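Local coordinates for protein ribokinase (Giardia lamblia, PDB 6WHJ) that probably phosphorylates D-ribose at O-5, using ATP and a divalent cation such as magnesium, as a member of the PfkB family of sugar kinases, at residues C89-V93 against S126-D130; L188-F194 against S230-V236; T257-Y261 against A308-V313. One frame throughout, in Å; residues are numbered along the deposited sequence.

How the interactions relate
Followed from the N terminus, the three contacts come in series along the chain, none enclosing or crossing another. Interaction 1 closes an excursion of 32 residues that leaves outer strand 91-93 for strands 99-105 and 111-116 of the smaller four-stranded sheet and returns before helix 131-135. Interaction 2 brings together neighbouring parallel strands across a helical connection that includes helices 198-205 and 216-228. Interaction 3 closes the longest loop, containing helix 272-287, and packs helix 301-318 on the other outer strand, 255-258. All three reach the nine-stranded sheet; interactions 1 and 3 lie on opposite sides of the chain's centre, their centres about 35 Å apart.

Interaction 1 (C89-V93 against S126-D130); sequences CIKQV and SLVPD
Leu127 reaches from the loop before helix 131-135 to the side chains of Lys91 and Val93, which leave strand 91-93 on the side facing that loop. Its isobutyl end makes the middle of a small apolar patch: CD2 lies 3.7 Å from CB of Lys91 and also meets CG1 of Val93, with CD2 and CG1 3.8 Å apart. CG of Leu127 stands anti to its own backbone N (chi1 -170°), which carries the methyls over to the strand. The side chains of Lys91 and Leu127 run antiparallel, overlapping at CB and CG of Lys91 and CG and CD2 of Leu127. A second apolar pair lies beside the first, where SG of Cys89 approaches CG1 of Val128 at 3.7 Å. The same methyl also meets the lysine chain, CG of Lys91 being 3.9 Å from CG1 of Val128.

Polar groups take part by proximity alone. The aliphatic part of Lys91, bent at chi2, runs past the backbone carbonyl of Leu127, with CG 3.5 Å from that O. It is through its methylenes that Lys91 enters the contact.

On the other face of 89-93, Ile90 and Gln92 pack against helix 72-84, and the backbone pairs with strand 62-69. With no hydrogen bond between the two segments, the loop is held to this outer strand by van der Waals packing, much of it against the methylenes of a lysine.

Interaction 2 (L188-F194 against S230-V236); sequences LSITDIF and SPSLKFV
Two neighbouring parallel strands of the nine-stranded sheet, 193-194 and 235-239, meet here together with the loops that lead into them. Ile193 pairs with Phe235 and Phe194 with Val236. Phe194 N donates to Phe235 O at 3.0 Å, nearly straight at 169°, and Lys234 N donates to Asp192 O at the start of the pairing.

Ahead of the strands, two serines of 230-236 bind backbone carbonyls across the contact. Ser230 OG donates to Leu188 O, 2.7 Å away and above the carbonyl plane, and accepts from the backbone N of both Ser232 and Leu233. The two accepted bonds form an ST turn and ST motif that hold the bend of its own loop, while the donated one ties that loop to Leu188 of helix 184-188. Ser232 OG donates to Thr191 O at 2.7 Å, again from above the carbonyl plane.

The side chains of Asp192 and Lys234 run alongside each other in a salt bridge, NZ meeting OD2 on its anti side, 2.7 Å away and 18° out of the carboxylate plane. The lysine chain bends at chi4 (80°), bringing NZ back so that it also donates to Ser232 O on a lone pair. The other carboxylate oxygen, OD1, is bound by Phe171 N and by Lys163, so the aspartate joins three parts of the fold.

Leu233 wedges CD1 against CB of Phe194, 3.8 Å away, on the side of the strands that carries Phe194 and Val236. Ile193 and Phe235 face helix 301-318. Parallel strands joined through intervening helices, with Asn197 just after the first strand and Thr239 at the end of the second, both predicted to bind ATP, are characteristic of the beta-alpha-beta core of ribokinase-like kinases.

Interaction 3 (T257-Y261 against A308-V313); sequences TVGIY and ARFASV
Ala308 opens the contact on helix 301-318, its CB lying 4.0 Å from CG2 of Val258 at the end of strand 255-258. The other methyl of that valine, CG1, placed trans to N by a chi1 of 179°, lies along the helix surface, meeting the carbonyl oxygen of Ala308. Arg309 adds the base of its side chain, where CG comes to 4.0 Å from CG1 of Val258.

One turn on, Ser312 faces the same valine. Its hydroxyl is linked to the strand end by a water, which donates to Val258 O at 2.7 Å and is also hydrogen-bonded to Ser312 OG. This bridge gives a polar connection to segments that share no direct hydrogen bond. The backbone O of Ser312 faces the rim of the Tyr261 ring.

Val313 takes one face of that ring. Its CG1 forms a CH-pi contact 4.2 Å from the centroid of Tyr261, 19° off the normal, while CG2 of Val313 touches the root of the ring, 4.0 Å from CG of Tyr261. The phenol OH of Tyr261 is hydrogen-bonded to His263 ND1.

Helix 301-318 thus lies against the last strand of the large sheet and the loop that leaves it. Ala308 also touches Ile247 on adjacent strand 245-249, Ser312 touches Phe276 of helix 272-287, and Tyr261 and Val313 both pack against helix 331-341, through Ala337 and Leu338 respectively.

Interaction 1 (C89-V93 against S126-D130)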
loop_
_atom_site.group_PDB
_atom_site.type_symbol
_atom_site.label_atom_id
_atom_site.label_comp_id
_atom_site.label_asym_id
_atom_site.label_seq_id
_atom_site.Cartn_x
_atom_site.Cartn_y
_atom_site.Cartn_z
ATOM N N CYS B 89 -1.462 14.574 23.767
ATOM C CA CYS B 89 -0.182 15.262 23.587
ATOM C C CYS B 89 0.551 14.629 22.395
ATOM O O CYS B 89 1.664 14.120 22.505
ATOM C CB CYS B 89 0.671 15.267 24.861
ATOM S SG CYS B 89 1.060 13.648 25.526
ATOM N N ILE B 90 -0.107 14.648 21.236
ATOM C CA ILE B 90 0.502 14.182 19.993
ATOM C C ILE B 90 1.677 15.089 19.647
ATOM O O ILE B 90 1.502 16.271 19.323
ATOM C CB ILE B 90 -0.508 14.123 18.831
ATOM C CG1 ILE B 90 -1.701 13.235 19.183
ATOM C CG2 ILE B 90 0.182 13.641 17.591
ATOM C CD1 ILE B 90 -2.832 13.308 18.190
ATOM N N LYS B 91 2.885 14.559 19.784
ATOM C CA LYS B 91 4.092 15.296 19.466
ATOM C C LYS B 91 4.420 15.157 17.982
ATOM O O LYS B 91 4.457 14.043 17.452
ATOM C CB LYS B 91 5.237 14.776 20.328
ATOM C CG LYS B 91 5.081 15.043 21.840
ATOM C CD LYS B 91 4.673 16.479 22.200
ATOM C CE LYS B 91 4.338 16.554 23.694
ATOM N NZ LYS B 91 3.796 17.861 24.184
ATOM N N GLN B 92 4.683 16.275 17.308
ATOM C CA GLN B 92 5.095 16.237 15.908
ATOM C C GLN B 92 6.619 16.290 15.826
ATOM O O GLN B 92 7.232 17.231 16.336
ATOM C CB GLN B 92 4.463 17.382 15.119
ATOM C CG GLN B 92 3.010 17.108 14.798
ATOM C CD GLN B 92 2.393 18.105 13.834
ATOM O OE1 GLN B 92 2.009 19.215 14.209
ATOM N NE2 GLN B 92 2.288 17.698 12.569
ATOM N N VAL B 93 7.225 15.293 15.173
ATOM C CA VAL B 93 8.677 15.137 15.104
ATOM C C VAL B 93 9.136 15.211 13.651
ATOM O O VAL B 93 8.382 14.905 12.723
ATOM C CB VAL B 93 9.156 13.809 15.747
ATOM C CG1 VAL B 93 8.694 13.709 17.189
ATOM C CG2 VAL B 93 8.661 12.628 14.956
ATOM N N SER B 126 10.846 10.420 27.010
ATOM C CA SER B 126 11.493 11.730 26.940
ATOM C C SER B 126 10.782 12.675 25.966
ATOM O O SER B 126 10.869 13.901 26.115
ATOM C CB SER B 126 12.975 11.560 26.584
ATOM O OG SER B 126 13.156 11.183 25.225
ATOM N N LEU B 127 10.117 12.137 24.942
ATOM C CA LEU B 127 9.345 12.980 24.037
ATOM C C LEU B 127 8.096 13.549 24.704
ATOM O O LEU B 127 7.583 14.584 24.262
ATOM C CB LEU B 127 8.945 12.185 22.791
ATOM C CG LEU B 127 8.335 13.027 21.676
ATOM C CD1 LEU B 127 9.375 14.027 21.205
ATOM C CD2 LEU B 127 7.819 12.155 20.524
ATOM N N VAL B 128 7.594 12.887 25.741
ATOM C CA VAL B 128 6.395 13.329 26.449
ATOM C C VAL B 128 6.772 13.441 27.923
ATOM O O VAL B 128 6.318 12.639 28.756
ATOM C CB VAL B 128 5.210 12.374 26.208
ATOM C CG1 VAL B 128 4.576 12.656 24.864
ATOM C CG2 VAL B 128 5.655 10.921 26.246
ATOM N N PRO B 129 7.591 14.431 28.284
ATOM C CA PRO B 129 8.181 14.457 29.631
ATOM C C PRO B 129 7.174 14.621 30.754
ATOM O O PRO B 129 7.523 14.356 31.912
ATOM C CB PRO B 129 9.139 15.650 29.560
ATOM C CG PRO B 129 8.574 16.523 28.494
ATOM C CD PRO B 129 8.025 15.586 27.478
ATOM N N ASP B 130 5.961 15.098 30.467
ATOM C CA ASP B 130 4.966 15.364 31.498
ATOM C C ASP B 130 3.933 14.257 31.615
ATOM O O ASP B 130 2.877 14.464 32.221
ATOM C CB ASP B 130 4.293 16.708 31.232
ATOM C CG ASP B 130 5.261 17.858 31.368
ATOM O OD1 ASP B 130 5.973 17.898 32.394
ATOM O OD2 ASP B 130 5.341 18.693 30.441
#

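Interaction 2 (L188-F194 against S230-V236)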
loop_
_atom_site.group_PDB
_atom_site.type_symbol
_atom_site.label_atom_id
_atom_site.label_comp_id
_atom_site.label_asym_id
_atom_site.label_seq_id
_atom_site.Cartn_x
_atom_site.Cartn_y
_atom_site.Cartn_z
ATOM N N LEU B 188 4.330 -7.889 30.444
ATOM C CA LEU B 188 3.323 -8.510 31.296
ATOM C C LEU B 188 3.595 -8.315 32.786
ATOM O O LEU B 188 2.653 -8.358 33.581
ATOM C CB LEU B 188 3.213 -10.004 30.979
ATOM C CG LEU B 188 2.402 -10.401 29.744
ATOM C CD1 LEU B 188 2.709 -11.828 29.312
ATOM C CD2 LEU B 188 0.929 -10.265 30.056
ATOM N N SER B 189 4.848 -8.085 33.186
ATOM C CA SER B 189 5.159 -7.986 34.608
ATOM C C SER B 189 4.516 -6.773 35.267
ATOM O O SER B 189 4.389 -6.746 36.495
ATOM C CB SER B 189 6.664 -7.937 34.820
ATOM O OG SER B 189 7.223 -6.857 34.096
ATOM N N ILE B 190 4.099 -5.773 34.494
ATOM C CA ILE B 190 3.337 -4.661 35.042
ATOM C C ILE B 190 1.951 -4.582 34.442
ATOM O O ILE B 190 1.183 -3.682 34.796
ATOM C CB ILE B 190 4.064 -3.310 34.865
ATOM C CG1 ILE B 190 4.113 -2.946 33.381
ATOM C CG2 ILE B 190 5.472 -3.352 35.502
ATOM C CD1 ILE B 190 4.237 -1.467 33.126
ATOM N N THR B 191 1.599 -5.517 33.562
ATOM C CA THR B 191 0.256 -5.576 33.014
ATOM C C THR B 191 -0.713 -6.044 34.089
ATOM O O THR B 191 -0.437 -6.997 34.831
ATOM C CB THR B 191 0.204 -6.532 31.826
ATOM O OG1 THR B 191 0.993 -6.007 30.750
ATOM C CG2 THR B 191 -1.243 -6.735 31.353
ATOM N N ASP B 192 -1.846 -5.361 34.183
ATOM C CA ASP B 192 -2.899 -5.782 35.085
ATOM C C ASP B 192 -3.956 -6.610 34.374
ATOM O O ASP B 192 -4.433 -7.600 34.933
ATOM C CB ASP B 192 -3.540 -4.559 35.744
ATOM C CG ASP B 192 -2.542 -3.761 36.568
ATOM O OD1 ASP B 192 -2.168 -2.635 36.157
ATOM O OD2 ASP B 192 -2.116 -4.278 37.618
ATOM N N ILE B 193 -4.328 -6.215 33.157
ATOM C CA ILE B 193 -5.325 -6.902 32.341
ATOM C C ILE B 193 -4.762 -7.102 30.940
ATOM O O ILE B 193 -4.468 -6.125 30.241
ATOM C CB ILE B 193 -6.649 -6.124 32.284
ATOM C CG1 ILE B 193 -7.217 -5.944 33.698
ATOM C CG2 ILE B 193 -7.632 -6.808 31.326
ATOM C CD1 ILE B 193 -8.364 -4.980 33.785
ATOM N N PHE B 194 -4.644 -8.362 30.522
ATOM C CA PHE B 194 -4.055 -8.741 29.245
ATOM C C PHE B 194 -5.176 -9.149 28.293
ATOM O O PHE B 194 -6.054 -9.941 28.671
ATOM C CB PHE B 194 -3.059 -9.883 29.470
ATOM C CG PHE B 194 -2.189 -10.205 28.284
ATOM C CD1 PHE B 194 -1.436 -9.218 27.659
ATOM C CD2 PHE B 194 -2.071 -11.506 27.839
ATOM C CE1 PHE B 194 -0.619 -9.516 26.590
ATOM C CE2 PHE B 194 -1.256 -11.811 26.764
ATOM C CZ PHE B 194 -0.527 -10.812 26.141
ATOM N N SER B 230 4.685 -12.621 36.222
ATOM C CA SER B 230 4.109 -11.298 36.423
ATOM C C SER B 230 3.532 -11.195 37.823
ATOM O O SER B 230 2.636 -11.979 38.182
ATOM C CB SER B 230 3.013 -10.989 35.407
ATOM O OG SER B 230 2.285 -9.847 35.841
ATOM N N PRO B 231 4.024 -10.267 38.651
ATOM C CA PRO B 231 3.382 -10.031 39.953
ATOM C C PRO B 231 2.078 -9.261 39.857
ATOM O O PRO B 231 1.337 -9.224 40.847
ATOM C CB PRO B 231 4.438 -9.225 40.726
ATOM C CG PRO B 231 5.229 -8.532 39.650
ATOM C CD PRO B 231 5.250 -9.466 38.471
ATOM N N SER B 232 1.792 -8.608 38.726
ATOM C CA SER B 232 0.614 -7.757 38.620
ATOM C C SER B 232 -0.563 -8.371 37.871
ATOM O O SER B 232 -1.695 -7.931 38.094
ATOM C CB SER B 232 0.974 -6.426 37.948
ATOM O OG SER B 232 1.517 -6.634 36.660
ATOM N N LEU B 233 -0.341 -9.341 36.980
ATOM C CA LEU B 233 -1.416 -9.794 36.093
ATOM C C LEU B 233 -2.567 -10.399 36.883
ATOM O O LEU B 233 -2.380 -11.349 37.649
ATOM C CB LEU B 233 -0.897 -10.798 35.063
ATOM C CG LEU B 233 -1.921 -11.303 34.028
ATOM C CD1 LEU B 233 -2.513 -10.201 33.177
ATOM C CD2 LEU B 233 -1.303 -12.369 33.138
ATOM N N LYS B 234 -3.767 -9.865 36.662
ATOM C CA LYS B 234 -4.953 -10.279 37.398
ATOM C C LYS B 234 -6.004 -10.946 36.526
ATOM O O LYS B 234 -6.736 -11.812 37.014
ATOM C CB LYS B 234 -5.587 -9.070 38.098
ATOM C CG LYS B 234 -4.715 -8.480 39.189
ATOM C CD LYS B 234 -5.094 -7.031 39.470
ATOM C CE LYS B 234 -4.058 -6.381 40.376
ATOM N NZ LYS B 234 -2.860 -5.957 39.596
ATOM N N PHE B 235 -6.111 -10.546 35.259
ATOM C CA PHE B 235 -7.106 -11.092 34.352
ATOM C C PHE B 235 -6.529 -11.156 32.950
ATOM O O PHE B 235 -5.810 -10.250 32.526
ATOM C CB PHE B 235 -8.383 -10.248 34.335
ATOM C CG PHE B 235 -9.092 -10.206 35.650
ATOM C CD1 PHE B 235 -8.933 -9.125 36.502
ATOM C CD2 PHE B 235 -9.910 -11.256 36.041
ATOM C CE1 PHE B 235 -9.578 -9.087 37.708
ATOM C CE2 PHE B 235 -10.554 -11.224 37.251
ATOM C CZ PHE B 235 -10.390 -10.136 38.091
ATOM N N VAL B 236 -6.870 -12.220 32.236
ATOM C CA VAL B 236 -6.644 -12.319 30.803
ATOM C C VAL B 236 -8.015 -12.298 30.156
ATOM O O VAL B 236 -8.858 -13.154 30.452
ATOM C CB VAL B 236 -5.880 -13.596 30.425
ATOM C CG1 VAL B 236 -5.682 -13.663 28.917
ATOM C CG2 VAL B 236 -4.552 -13.657 31.155
#

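Interaction 3 (T257-Y261 against A308-V313)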
loop_
_atom_site.group_PDB
_atom_site.type_symbol
_atom_site.label_atom_id
_atom_site.label_comp_id
_atom_site.label_asym_id
_atom_site.label_seq_id
_atom_site.Cartn_x
_atom_site.Cartn_y
_atom_site.Cartn_z
ATOM N N THR B 257 -17.795 -16.044 30.683
ATOM C CA THR B 257 -17.999 -16.039 29.239
ATOM C C THR B 257 -18.895 -14.863 28.872
ATOM O O THR B 257 -19.918 -14.633 29.527
ATOM C CB THR B 257 -18.629 -17.358 28.771
ATOM O OG1 THR B 257 -17.641 -18.396 28.763
ATOM C CG2 THR B 257 -19.210 -17.220 27.376
ATOM N N VAL B 258 -18.514 -14.124 27.833
ATOM C CA VAL B 258 -19.252 -12.945 27.388
ATOM C C VAL B 258 -19.511 -13.120 25.899
ATOM O O VAL B 258 -18.616 -12.886 25.079
ATOM C CB VAL B 258 -18.490 -11.636 27.662
ATOM C CG1 VAL B 258 -19.284 -10.435 27.164
ATOM C CG2 VAL B 258 -18.169 -11.482 29.141
ATOM N N GLY B 259 -20.731 -13.512 25.543
ATOM C CA GLY B 259 -21.066 -13.747 24.155
ATOM C C GLY B 259 -21.105 -12.472 23.331
ATOM O O GLY B 259 -21.147 -11.353 23.841
ATOM N N ILE B 260 -21.081 -12.652 22.009
ATOM C CA ILE B 260 -21.249 -11.515 21.120
ATOM C C ILE B 260 -22.650 -10.944 21.299
ATOM O O ILE B 260 -23.588 -11.634 21.716
ATOM C CB ILE B 260 -21.008 -11.888 19.643
ATOM C CG1 ILE B 260 -22.056 -12.885 19.162
ATOM C CG2 ILE B 260 -19.599 -12.414 19.416
ATOM C CD1 ILE B 260 -21.891 -13.264 17.706
ATOM N N TYR B 261 -22.784 -9.660 21.001
ATOM C CA TYR B 261 -24.076 -9.022 20.816
ATOM C C TYR B 261 -24.246 -8.787 19.325
ATOM O O TYR B 261 -23.444 -8.075 18.714
ATOM C CB TYR B 261 -24.160 -7.706 21.586
ATOM C CG TYR B 261 -25.265 -6.804 21.110
ATOM C CD1 TYR B 261 -26.574 -6.997 21.530
ATOM C CD2 TYR B 261 -25.002 -5.751 20.236
ATOM C CE1 TYR B 261 -27.595 -6.165 21.090
ATOM C CE2 TYR B 261 -26.015 -4.919 19.792
ATOM C CZ TYR B 261 -27.309 -5.131 20.222
ATOM O OH TYR B 261 -28.314 -4.304 19.783
ATOM N N ALA B 308 -16.937 -6.000 29.898
ATOM C CA ALA B 308 -16.856 -6.705 28.623
ATOM C C ALA B 308 -18.224 -6.879 27.963
ATOM O O ALA B 308 -18.312 -6.854 26.728
ATOM C CB ALA B 308 -16.181 -8.063 28.821
ATOM N N ARG B 309 -19.298 -7.027 28.753
ATOM C CA ARG B 309 -20.637 -7.044 28.164
ATOM C C ARG B 309 -20.920 -5.738 27.441
ATOM O O ARG B 309 -21.470 -5.731 26.334
ATOM C CB ARG B 309 -21.708 -7.283 29.233
ATOM C CG ARG B 309 -21.830 -8.710 29.724
ATOM C CD ARG B 309 -23.042 -8.876 30.654
ATOM N NE ARG B 309 -22.780 -8.486 32.045
ATOM C CZ ARG B 309 -22.265 -9.300 32.963
ATOM N NH1 ARG B 309 -21.946 -10.547 32.644
ATOM N NH2 ARG B 309 -22.060 -8.868 34.196
ATOM N N PHE B 310 -20.531 -4.622 28.052
ATOM C CA PHE B 310 -20.676 -3.321 27.421
ATOM C C PHE B 310 -19.853 -3.251 26.143
ATOM O O PHE B 310 -20.349 -2.817 25.096
ATOM C CB PHE B 310 -20.252 -2.257 28.434
ATOM C CG PHE B 310 -20.326 -0.843 27.947
ATOM C CD1 PHE B 310 -21.486 -0.109 28.096
ATOM C CD2 PHE B 310 -19.210 -0.219 27.421
ATOM C CE1 PHE B 310 -21.544 1.213 27.682
ATOM C CE2 PHE B 310 -19.261 1.094 27.013
ATOM C CZ PHE B 310 -20.426 1.809 27.138
ATOM N N ALA B 311 -18.621 -3.763 26.185
ATOM C CA ALA B 311 -17.754 -3.701 25.012
ATOM C C ALA B 311 -18.303 -4.554 23.878
ATOM O O ALA B 311 -18.158 -4.192 22.705
ATOM C CB ALA B 311 -16.333 -4.132 25.376
ATOM N N SER B 312 -18.929 -5.691 24.207
ATOM C CA SER B 312 -19.534 -6.532 23.172
ATOM C C SER B 312 -20.654 -5.801 22.435
ATOM O O SER B 312 -20.728 -5.847 21.203
ATOM C CB SER B 312 -20.066 -7.830 23.786
ATOM O OG SER B 312 -19.020 -8.548 24.409
ATOM N N VAL B 313 -21.523 -5.106 23.171
ATOM C CA VAL B 313 -22.630 -4.397 22.543
ATOM C C VAL B 313 -22.095 -3.315 21.614
ATOM O O VAL B 313 -22.588 -3.138 20.490
ATOM C CB VAL B 313 -23.571 -3.825 23.624
ATOM C CG1 VAL B 313 -24.660 -2.943 23.013
ATOM C CG2 VAL B 313 -24.191 -4.951 24.441
HETATM O O HOH W 1 -17.680 -10.706 23.789
#